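Local coordinates for protein type II 3-hydroxyacyl-CoA dehydrogenase (Thermus thermophilus, PDB 1UAY) that probably catalyses the oxidation of 3-hydroxyacyl-CoA in fatty acid beta-oxidation and binds adenosine in the nucleotide pocket of its Rossmann-type fold, at residues A137-Q142 with V230-G235; A157-A162 with I171-V176; D40-E45 with V58-E63; G26-V31 with Q62-L67. All coordinates share one frame; numbering follows the deposited sequence.

Overall arrangement
All four contacts join elements to one seven-stranded parallel sheet, the Rossmann-type core of a short-chain dehydrogenase. Interactions 3 and 4 lie together at one end, centres about 7 Å apart, both using helix 51-64, against strand 42-45 in interaction 3 and its neighbour 28-33 in interaction 4. Interactions 1 and 2, centres about 16 Å apart, occupy the other end, on the adjacent strands 230-233 and 171-178. Along the chain 3 and 4 close first, both finishing around helix 51-64, and 2 falls between the two segments of 1. Centres of 1 and 3 stand about 30 Å apart. Interactions 3 and 4 thus belong to the nucleotide-binding half, interactions 1 and 2 to the end that meets other subunits.

Interaction 1. Residues A137-Q142 with V230-G235; sequences AAFEGQ and VVRLDG
Phe139 and Arg232 mark the nearest approach of the two backbones, their CA atoms 10.1 Å apart, so long side chains rather than main chain carry this contact between the short helix 137-140 and strand 230-233. Glu140 and Arg232 reach out from opposite directions and meet as a two-pronged, end-on salt bridge. Arg232 NH2 bonds to Glu140 OE1 at 2.8 Å, while Arg232 NH1 reaches Glu140 OE2, on its syn lone pair, at the same 2.8 Å. Carboxylate and guanidinium are nearly coplanar, 24° apart, and both bonds are nearly straight. A bend in the arginine at chi3 (61°) turns its other edge back to its own segment, where NE lies 2.7 Å from Asp234 OD2; Arg232 NH2 shares that oxygen at 3.0 Å. Two carboxylates therefore grip one buried guanidinium and fix its rotation. Strand 230-233 is the last strand of the Rossmann-type sheet, and the preceding residues of the helix, Ala137 and Ala138, pack on Tyr148 and Lys152, the Tyr-x-x-x-Lys pair of the short-chain dehydrogenase sequence motif. Phe139 lies alongside Arg232, pointing the other way, ring and guanidinium planes 22° apart, with Phe139 CD2 3.6 Å from Arg232 NH1. Farther out, Val230 CG1 comes to the ring's edge, 4.0 Å from Phe139 CZ.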
# COMPACT_ATOMS: atom_id res chain seq x y z
N ALA A 137 -3.36 -8.45 -9.28
CA ALA A 137 -2.45 -8.00 -10.32
C ALA A 137 -2.29 -6.49 -10.27
O ALA A 137 -1.33 -5.94 -10.82
CB ALA A 137 -2.96 -8.43 -11.69
N ALA A 138 -3.22 -5.81 -9.62
CA ALA A 138 -3.15 -4.35 -9.49
C ALA A 138 -2.00 -4.00 -8.55
O ALA A 138 -1.51 -2.86 -8.55
CB ALA A 138 -4.46 -3.81 -8.92
N PHE A 139 -1.57 -4.98 -7.76
CA PHE A 139 -0.50 -4.78 -6.78
C PHE A 139 0.81 -5.49 -7.12
O PHE A 139 1.88 -4.93 -6.93
CB PHE A 139 -0.99 -5.23 -5.40
CG PHE A 139 -2.25 -4.54 -4.96
CD1 PHE A 139 -2.25 -3.18 -4.66
CD2 PHE A 139 -3.44 -5.26 -4.83
CE1 PHE A 139 -3.42 -2.54 -4.26
CE2 PHE A 139 -4.61 -4.62 -4.43
CZ PHE A 139 -4.60 -3.26 -4.14
N GLU A 140 0.72 -6.73 -7.60
CA GLU A 140 1.92 -7.50 -7.95
C GLU A 140 1.86 -8.05 -9.37
O GLU A 140 2.04 -9.25 -9.59
CB GLU A 140 2.13 -8.67 -6.98
CG GLU A 140 2.29 -8.31 -5.51
CD GLU A 140 0.97 -8.27 -4.76
OE1 GLU A 140 0.13 -9.15 -5.02
OE2 GLU A 140 0.79 -7.37 -3.92
N GLY A 141 1.62 -7.18 -10.34
CA GLY A 141 1.54 -7.63 -11.72
C GLY A 141 2.74 -8.43 -12.19
O GLY A 141 3.88 -8.04 -11.98
N GLN A 142 2.47 -9.56 -12.83
CA GLN A 142 3.54 -10.43 -13.34
C GLN A 142 3.97 -10.01 -14.73
O GLN A 142 3.35 -9.16 -15.37
CB GLN A 142 3.06 -11.88 -13.43
CG GLN A 142 2.75 -12.53 -12.11
CD GLN A 142 2.51 -14.02 -12.27
OE1 GLN A 142 1.61 -14.44 -12.99
NE2 GLN A 142 3.34 -14.82 -11.61
N VAL A 230 -10.30 -1.76 -0.49
CA VAL A 230 -10.02 -2.82 -1.45
C VAL A 230 -9.71 -4.04 -0.59
O VAL A 230 -8.78 -4.01 0.21
CB VAL A 230 -8.80 -2.51 -2.34
CG1 VAL A 230 -8.46 -3.71 -3.21
CG2 VAL A 230 -9.09 -1.29 -3.21
N VAL A 231 -10.50 -5.10 -0.75
CA VAL A 231 -10.29 -6.32 0.04
C VAL A 231 -9.67 -7.42 -0.81
O VAL A 231 -10.27 -7.87 -1.79
CB VAL A 231 -11.63 -6.85 0.61
CG1 VAL A 231 -11.36 -8.07 1.48
CG2 VAL A 231 -12.32 -5.76 1.40
N ARG A 232 -8.47 -7.84 -0.44
CA ARG A 232 -7.78 -8.91 -1.15
C ARG A 232 -8.37 -10.25 -0.72
O ARG A 232 -8.47 -10.54 0.47
CB ARG A 232 -6.27 -8.90 -0.84
CG ARG A 232 -5.55 -7.62 -1.27
CD ARG A 232 -4.04 -7.70 -1.02
NE ARG A 232 -3.41 -8.80 -1.75
CZ ARG A 232 -2.31 -8.68 -2.49
NH1 ARG A 232 -1.70 -7.50 -2.61
NH2 ARG A 232 -1.82 -9.73 -3.13
N LEU A 233 -8.75 -11.06 -1.70
CA LEU A 233 -9.31 -12.39 -1.45
C LEU A 233 -8.38 -13.27 -2.26
O LEU A 233 -8.68 -13.62 -3.41
CB LEU A 233 -10.74 -12.46 -2.00
CG LEU A 233 -11.51 -13.75 -1.71
CD1 LEU A 233 -11.69 -13.92 -0.21
CD2 LEU A 233 -12.87 -13.68 -2.40
N ASP A 234 -7.26 -13.66 -1.65
CA ASP A 234 -6.23 -14.37 -2.37
C ASP A 234 -5.43 -15.48 -1.70
O ASP A 234 -4.39 -15.87 -2.23
CB ASP A 234 -5.23 -13.33 -2.89
CG ASP A 234 -4.61 -12.53 -1.75
OD1 ASP A 234 -4.69 -12.99 -0.59
OD2 ASP A 234 -4.05 -11.45 -2.01
N GLY A 235 -5.88 -15.98 -0.56
CA GLY A 235 -5.12 -17.05 0.09
C GLY A 235 -3.68 -16.69 0.40
O GLY A 235 -2.80 -17.56 0.45

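Interaction 2. Residues A157-A162 with I171-V176; sequences ALTLPA and IRVVTV
Thr159 lays its methyl against the backbone of strand 171-178, CG2 lying 3.6 Å from Val173 O, while its hydroxyl reaches farther along the strand. There Thr175 OG1 donates a hydrogen bond to Thr159 OG1 at 2.7 Å, the two side chains crossing obliquely. Thr159 carries CG2 anti to its backbone N and OG1 beside it (chi1 -42°), which sends methyl and hydroxyl to different parts of the strand. One turn on, Ala162 presents its methyl to both branches of Val173, with Ala162 CB 4.1 Å from Val173 CG2. Helix and strand run almost antiparallel, at 165°, with their axes 7.7 Å apart at the closest point. That is the geometry of a beta-alpha-beta unit, in which helix 146-166 links strand 128-133 to strand 171-178. The helix is kinked at Pro161, whose nitrogen makes no bond to the preceding turn. On its other flanks it packs on a third subunit, where Pro161 meets Gln142 of that chain. Thr159 OG1 is also hydrogen-bonded to Val156 O, one turn back in its own helix. The hydroxyls thus form a short chain of hydrogen bonds from strand to helix backbone, giving each a partner inside a buried, mostly apolar interface.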
# COMPACT_ATOMS: atom_id res chain seq x y z
N ALA A 157 -7.87 2.48 -7.66
CA ALA A 157 -7.78 3.91 -7.38
C ALA A 157 -9.12 4.64 -7.44
O ALA A 157 -9.29 5.68 -6.80
CB ALA A 157 -6.80 4.56 -8.35
N LEU A 158 -10.07 4.09 -8.19
CA LEU A 158 -11.40 4.68 -8.32
C LEU A 158 -12.21 4.55 -7.03
O LEU A 158 -13.05 5.40 -6.71
CB LEU A 158 -12.15 3.99 -9.46
CG LEU A 158 -13.64 4.26 -9.61
CD1 LEU A 158 -13.86 5.74 -9.93
CD2 LEU A 158 -14.22 3.39 -10.72
N THR A 159 -11.94 3.49 -6.28
CA THR A 159 -12.69 3.20 -5.07
C THR A 159 -12.90 4.35 -4.09
O THR A 159 -14.03 4.69 -3.76
CB THR A 159 -12.06 2.03 -4.28
OG1 THR A 159 -11.65 1.00 -5.19
CG2 THR A 159 -13.07 1.44 -3.31
N LEU A 160 -11.81 4.96 -3.63
CA LEU A 160 -11.92 6.03 -2.65
C LEU A 160 -12.61 7.30 -3.13
O LEU A 160 -13.55 7.77 -2.49
CB LEU A 160 -10.54 6.37 -2.07
CG LEU A 160 -10.59 7.30 -0.86
CD1 LEU A 160 -11.38 6.65 0.28
CD2 LEU A 160 -9.17 7.61 -0.41
N PRO A 161 -12.17 7.89 -4.26
CA PRO A 161 -12.87 9.11 -4.69
C PRO A 161 -14.36 8.87 -4.95
O PRO A 161 -15.18 9.76 -4.75
CB PRO A 161 -12.10 9.54 -5.94
CG PRO A 161 -11.38 8.28 -6.39
CD PRO A 161 -10.99 7.64 -5.10
N ALA A 162 -14.70 7.66 -5.39
CA ALA A 162 -16.09 7.32 -5.64
C ALA A 162 -16.84 7.21 -4.31
O ALA A 162 -17.91 7.79 -4.15
CB ALA A 162 -16.19 6.01 -6.42
N ILE A 171 -24.49 5.86 -0.71
CA ILE A 171 -24.10 4.74 -1.56
C ILE A 171 -22.64 4.38 -1.29
O ILE A 171 -21.75 5.22 -1.42
CB ILE A 171 -24.28 5.07 -3.06
CG1 ILE A 171 -25.76 5.31 -3.36
CG2 ILE A 171 -23.75 3.92 -3.93
CD1 ILE A 171 -26.03 5.91 -4.72
N ARG A 172 -22.41 3.14 -0.88
CA ARG A 172 -21.06 2.67 -0.60
C ARG A 172 -20.39 2.12 -1.85
O ARG A 172 -21.06 1.66 -2.77
CB ARG A 172 -21.08 1.57 0.48
CG ARG A 172 -21.42 2.05 1.87
CD ARG A 172 -21.14 0.98 2.91
NE ARG A 172 -22.19 -0.04 2.99
CZ ARG A 172 -21.99 -1.35 2.87
NH1 ARG A 172 -20.77 -1.83 2.63
NH2 ARG A 172 -23.00 -2.19 3.01
N VAL A 173 -19.06 2.20 -1.87
CA VAL A 173 -18.28 1.67 -2.99
C VAL A 173 -17.12 0.90 -2.38
O VAL A 173 -16.30 1.45 -1.64
CB VAL A 173 -17.72 2.80 -3.90
CG1 VAL A 173 -16.97 2.18 -5.08
CG2 VAL A 173 -18.85 3.67 -4.40
N VAL A 174 -17.07 -0.39 -2.69
CA VAL A 174 -16.02 -1.28 -2.19
C VAL A 174 -15.48 -2.10 -3.35
O VAL A 174 -16.20 -2.41 -4.29
CB VAL A 174 -16.59 -2.24 -1.12
CG1 VAL A 174 -15.51 -3.22 -0.65
CG2 VAL A 174 -17.12 -1.44 0.05
N THR A 175 -14.20 -2.45 -3.27
CA THR A 175 -13.58 -3.24 -4.32
C THR A 175 -13.01 -4.53 -3.77
O THR A 175 -12.35 -4.54 -2.73
CB THR A 175 -12.43 -2.46 -5.00
OG1 THR A 175 -12.97 -1.32 -5.68
CG2 THR A 175 -11.71 -3.34 -6.01
N VAL A 176 -13.30 -5.63 -4.45
CA VAL A 176 -12.76 -6.93 -4.07
C VAL A 176 -11.62 -7.19 -5.05
O VAL A 176 -11.80 -7.02 -6.26
CB VAL A 176 -13.80 -8.06 -4.22
CG1 VAL A 176 -13.14 -9.42 -3.98
CG2 VAL A 176 -14.93 -7.85 -3.24

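Interaction 3. Residues D40-E45 with V58-E63; sequences DLIYVE and VARAQE
Ile42 and Arg60 cross at about a right angle, the branched isoleucine lying over one face of the guanidinium. Ile42 CG2 sits 3.6 Å above the guanidinium plane, displaced toward its rim, and Ile42 CD1 reaches the far nitrogen, 3.7 Å from Arg60 NH2. The same CG2 is 3.8 Å from Arg60 NE, so both branches of one apolar side chain are spread along the flat group. Arg60 gets there by leaving the helix with CG anti to the backbone N and then bending at chi2 (69°), which lays the chain along the strand instead of extending it straight outward. Val44 lies aslant its aliphatic root and sets CG2 4.0 Å from Arg60 CG. Of the two strand residues, both pointing at the helix, Val44 keeps to the methylenes, while Ile42 reaches from CG, which both touch, out over the flat end. Strand 42-45 is the outermost strand at this end of the Rossmann-type sheet, and helix 51-64 carries the chain from it across strands 28-33 and 4-8 to strand 67-72. Just after the strand, Asp47 and Val48 line the adenosine pocket, and the side chain of Val44 itself lies about 9 Å from the bound adenosine. No hydrogen bond joins the two segments; the contact is made by van der Waals packing alone. The charge of Arg60 is met one helical turn on, where NH1 forms a salt bridge with Glu64 OE2. Ile42 also touches Glu64, so its side chain packs against both partners of that ion pair.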
# COMPACT_ATOMS: atom_id res chain seq x y z
N ASP A 40 -31.87 -19.41 -12.95
CA ASP A 40 -33.11 -18.70 -12.67
C ASP A 40 -32.76 -17.25 -12.35
O ASP A 40 -32.87 -16.80 -11.21
CB ASP A 40 -33.85 -19.35 -11.50
CG ASP A 40 -35.17 -18.69 -11.20
OD1 ASP A 40 -35.77 -18.09 -12.12
OD2 ASP A 40 -35.63 -18.77 -10.03
N LEU A 41 -32.31 -16.54 -13.38
CA LEU A 41 -31.91 -15.14 -13.27
C LEU A 41 -32.44 -14.41 -14.49
O LEU A 41 -32.80 -15.03 -15.50
CB LEU A 41 -30.38 -15.02 -13.26
CG LEU A 41 -29.61 -15.75 -12.16
CD1 LEU A 41 -28.13 -15.79 -12.51
CD2 LEU A 41 -29.82 -15.06 -10.82
N ILE A 42 -32.50 -13.08 -14.41
CA ILE A 42 -32.95 -12.27 -15.52
C ILE A 42 -31.70 -11.88 -16.29
O ILE A 42 -30.81 -11.23 -15.76
CB ILE A 42 -33.66 -11.00 -15.02
CG1 ILE A 42 -34.92 -11.39 -14.24
CG2 ILE A 42 -34.01 -10.10 -16.20
CD1 ILE A 42 -35.54 -10.24 -13.47
N TYR A 43 -31.63 -12.30 -17.55
CA TYR A 43 -30.47 -12.02 -18.38
C TYR A 43 -30.67 -10.90 -19.38
O TYR A 43 -31.58 -10.94 -20.21
CB TYR A 43 -30.05 -13.27 -19.15
CG TYR A 43 -29.49 -14.38 -18.29
CD1 TYR A 43 -28.16 -14.36 -17.86
CD2 TYR A 43 -30.29 -15.45 -17.90
CE1 TYR A 43 -27.64 -15.39 -17.07
CE2 TYR A 43 -29.79 -16.48 -17.10
CZ TYR A 43 -28.47 -16.44 -16.69
OH TYR A 43 -27.97 -17.46 -15.91
N VAL A 44 -29.82 -9.88 -19.28
CA VAL A 44 -29.83 -8.77 -20.21
C VAL A 44 -28.51 -8.92 -20.95
O VAL A 44 -27.44 -8.84 -20.35
CB VAL A 44 -29.88 -7.41 -19.48
CG1 VAL A 44 -29.77 -6.28 -20.50
CG2 VAL A 44 -31.18 -7.27 -18.72
N GLU A 45 -28.59 -9.16 -22.25
CA GLU A 45 -27.39 -9.32 -23.05
C GLU A 45 -26.90 -7.97 -23.52
O GLU A 45 -27.62 -7.23 -24.19
CB GLU A 45 -27.68 -10.25 -24.23
CG GLU A 45 -27.99 -11.67 -23.78
CD GLU A 45 -28.19 -12.61 -24.94
OE1 GLU A 45 -29.23 -12.51 -25.62
OE2 GLU A 45 -27.30 -13.46 -25.16
N VAL A 58 -29.82 -1.55 -15.94
CA VAL A 58 -30.16 -0.84 -14.71
C VAL A 58 -31.67 -0.64 -14.63
O VAL A 58 -32.29 -0.90 -13.60
CB VAL A 58 -29.43 0.53 -14.66
CG1 VAL A 58 -30.00 1.39 -13.53
CG2 VAL A 58 -27.94 0.32 -14.45
N ALA A 59 -32.28 -0.21 -15.74
CA ALA A 59 -33.72 -0.00 -15.77
C ALA A 59 -34.47 -1.32 -15.56
O ALA A 59 -35.49 -1.37 -14.88
CB ALA A 59 -34.13 0.63 -17.11
N ARG A 60 -33.96 -2.40 -16.15
CA ARG A 60 -34.59 -3.71 -16.00
C ARG A 60 -34.62 -4.10 -14.53
O ARG A 60 -35.62 -4.63 -14.04
CB ARG A 60 -33.83 -4.77 -16.81
CG ARG A 60 -34.47 -6.15 -16.76
CD ARG A 60 -35.80 -6.19 -17.52
NE ARG A 60 -36.50 -7.45 -17.32
CZ ARG A 60 -37.18 -7.76 -16.21
NH1 ARG A 60 -37.24 -6.90 -15.21
NH2 ARG A 60 -37.78 -8.94 -16.11
N ALA A 61 -33.52 -3.85 -13.82
CA ALA A 61 -33.45 -4.16 -12.40
C ALA A 61 -34.46 -3.31 -11.63
O ALA A 61 -35.19 -3.82 -10.78
CB ALA A 61 -32.04 -3.92 -11.88
N GLN A 62 -34.50 -2.02 -11.94
CA GLN A 62 -35.42 -1.12 -11.25
C GLN A 62 -36.89 -1.49 -11.49
O GLN A 62 -37.75 -1.17 -10.67
CB GLN A 62 -35.16 0.33 -11.66
CG GLN A 62 -33.81 0.84 -11.18
CD GLN A 62 -33.62 2.31 -11.47
OE1 GLN A 62 -33.60 2.73 -12.63
NE2 GLN A 62 -33.47 3.10 -10.41
N GLU A 63 -37.18 -2.16 -12.60
CA GLU A 63 -38.55 -2.56 -12.86
C GLU A 63 -38.94 -3.68 -11.91
O GLU A 63 -40.12 -3.86 -11.59
CB GLU A 63 -38.72 -3.02 -14.31
CG GLU A 63 -38.63 -1.89 -15.33
CD GLU A 63 -38.84 -2.38 -16.74
OE1 GLU A 63 -38.19 -3.38 -17.13
OE2 GLU A 63 -39.64 -1.76 -17.48

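Interaction 4. Residues G26-V31 with Q62-L67; sequences GYRVVV and QEEAPL
Arg28 and Glu64 bring a guanidinium and a carboxylate together with their planes 64° apart, Glu64 OE1 standing obliquely to the guanidinium and well out of its plane. Arg28 NH1 and Glu64 OE1 are 4.5 Å apart, so any attraction between the opposite charges is probably at long range, with no N-H pointing at the oxygen. A water bridges them instead: it donates to Glu64 OE1 at 2.7 Å and accepts a weak bond from Arg28 NH1 at 2.8 Å. The firm polar partner of the glutamate is Arg60, in a salt bridge through Glu64 OE2; one oxygen is thus taken by Arg60, the other by the water that leads to Arg28. Closer to the backbones the side chains touch directly, Arg28 CB lying 3.7 Å from Glu64 CB. Both chains then bend at chi2, -74° in the arginine and -63° in the glutamate, and cross at about a right angle. Ala65, the first residue past the helix, adds its methyl at 4.4 Å from Arg28 CG. Nearby, Val30 packs on Arg60 and Ala61 earlier in the helix. Gly26, with positive phi, ends helix 13-25 in a Schellman motif ahead of the strand. Here the C-terminal end of helix 51-64 lies against strand 28-33 near Arg28, an alpha-on-beta layering belonging to the nucleotide-binding half of a Rossmann-type fold.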
# COMPACT_ATOMS: atom_id res chain seq x y z
N GLY A 26 -32.56 -13.47 -1.68
CA GLY A 26 -33.84 -12.80 -1.84
C GLY A 26 -33.87 -11.63 -2.80
O GLY A 26 -34.92 -11.01 -2.99
N TYR A 27 -32.74 -11.30 -3.41
CA TYR A 27 -32.70 -10.19 -4.35
C TYR A 27 -33.30 -10.59 -5.69
O TYR A 27 -33.26 -11.75 -6.09
CB TYR A 27 -31.25 -9.74 -4.62
CG TYR A 27 -30.61 -8.95 -3.51
CD1 TYR A 27 -30.00 -9.59 -2.43
CD2 TYR A 27 -30.60 -7.55 -3.54
CE1 TYR A 27 -29.39 -8.85 -1.41
CE2 TYR A 27 -30.00 -6.81 -2.53
CZ TYR A 27 -29.40 -7.47 -1.47
OH TYR A 27 -28.80 -6.73 -0.47
N ARG A 28 -33.88 -9.60 -6.38
CA ARG A 28 -34.43 -9.80 -7.72
C ARG A 28 -33.20 -9.47 -8.56
O ARG A 28 -32.86 -8.30 -8.75
CB ARG A 28 -35.55 -8.78 -7.99
CG ARG A 28 -36.78 -8.96 -7.12
CD ARG A 28 -37.60 -10.17 -7.55
NE ARG A 28 -38.89 -10.23 -6.87
CZ ARG A 28 -39.87 -11.06 -7.21
NH1 ARG A 28 -39.72 -11.89 -8.23
NH2 ARG A 28 -41.01 -11.04 -6.53
N VAL A 29 -32.53 -10.50 -9.06
CA VAL A 29 -31.28 -10.33 -9.79
C VAL A 29 -31.32 -10.23 -11.31
O VAL A 29 -31.93 -11.05 -11.99
CB VAL A 29 -30.31 -11.48 -9.42
CG1 VAL A 29 -28.98 -11.29 -10.12
CG2 VAL A 29 -30.12 -11.54 -7.92
N VAL A 30 -30.65 -9.20 -11.81
CA VAL A 30 -30.52 -8.96 -13.24
C VAL A 30 -29.04 -9.11 -13.57
O VAL A 30 -28.18 -8.53 -12.90
CB VAL A 30 -30.97 -7.55 -13.65
CG1 VAL A 30 -30.61 -7.30 -15.11
CG2 VAL A 30 -32.46 -7.40 -13.44
N VAL A 31 -28.75 -9.90 -14.59
CA VAL A 31 -27.38 -10.11 -15.05
C VAL A 31 -27.15 -9.35 -16.35
O VAL A 31 -27.99 -9.38 -17.24
CB VAL A 31 -27.11 -11.61 -15.32
CG1 VAL A 31 -25.80 -11.78 -16.09
CG2 VAL A 31 -27.05 -12.38 -14.01
N GLN A 62 -34.50 -2.02 -11.94
CA GLN A 62 -35.42 -1.12 -11.25
C GLN A 62 -36.89 -1.49 -11.49
O GLN A 62 -37.75 -1.17 -10.67
CB GLN A 62 -35.16 0.33 -11.66
CG GLN A 62 -33.81 0.84 -11.18
CD GLN A 62 -33.62 2.31 -11.47
OE1 GLN A 62 -33.60 2.73 -12.63
NE2 GLN A 62 -33.47 3.10 -10.41
N GLU A 63 -37.18 -2.16 -12.60
CA GLU A 63 -38.55 -2.56 -12.86
C GLU A 63 -38.94 -3.68 -11.91
O GLU A 63 -40.12 -3.86 -11.59
CB GLU A 63 -38.72 -3.02 -14.31
CG GLU A 63 -38.63 -1.89 -15.33
CD GLU A 63 -38.84 -2.38 -16.74
OE1 GLU A 63 -38.19 -3.38 -17.13
OE2 GLU A 63 -39.64 -1.76 -17.48
N GLU A 64 -37.96 -4.45 -11.45
CA GLU A 64 -38.21 -5.56 -10.53
C GLU A 64 -38.40 -5.10 -9.09
O GLU A 64 -39.28 -5.59 -8.37
CB GLU A 64 -37.06 -6.57 -10.58
CG GLU A 64 -36.92 -7.29 -11.91
CD GLU A 64 -38.13 -8.13 -12.25
OE1 GLU A 64 -38.53 -8.97 -11.41
OE2 GLU A 64 -38.69 -7.96 -13.35
N ALA A 65 -37.57 -4.14 -8.66
CA ALA A 65 -37.60 -3.60 -7.31
C ALA A 65 -36.50 -2.55 -7.20
O ALA A 65 -35.64 -2.46 -8.08
CB ALA A 65 -37.37 -4.71 -6.29
N PRO A 66 -36.50 -1.74 -6.14
CA PRO A 66 -35.46 -0.72 -6.00
C PRO A 66 -34.06 -1.34 -6.05
O PRO A 66 -33.78 -2.31 -5.34
CB PRO A 66 -35.78 -0.07 -4.65
CG PRO A 66 -37.27 -0.22 -4.57
CD PRO A 66 -37.49 -1.63 -5.04
N LEU A 67 -33.20 -0.79 -6.90
CA LEU A 67 -31.84 -1.29 -7.07
C LEU A 67 -30.96 -0.96 -5.88
O LEU A 67 -30.70 0.21 -5.59
CB LEU A 67 -31.23 -0.71 -8.34
CG LEU A 67 -29.78 -1.13 -8.66
CD1 LEU A 67 -29.69 -2.64 -8.80
CD2 LEU A 67 -29.33 -0.44 -9.94
O HOH W 1 -38.58 -11.55 -10.79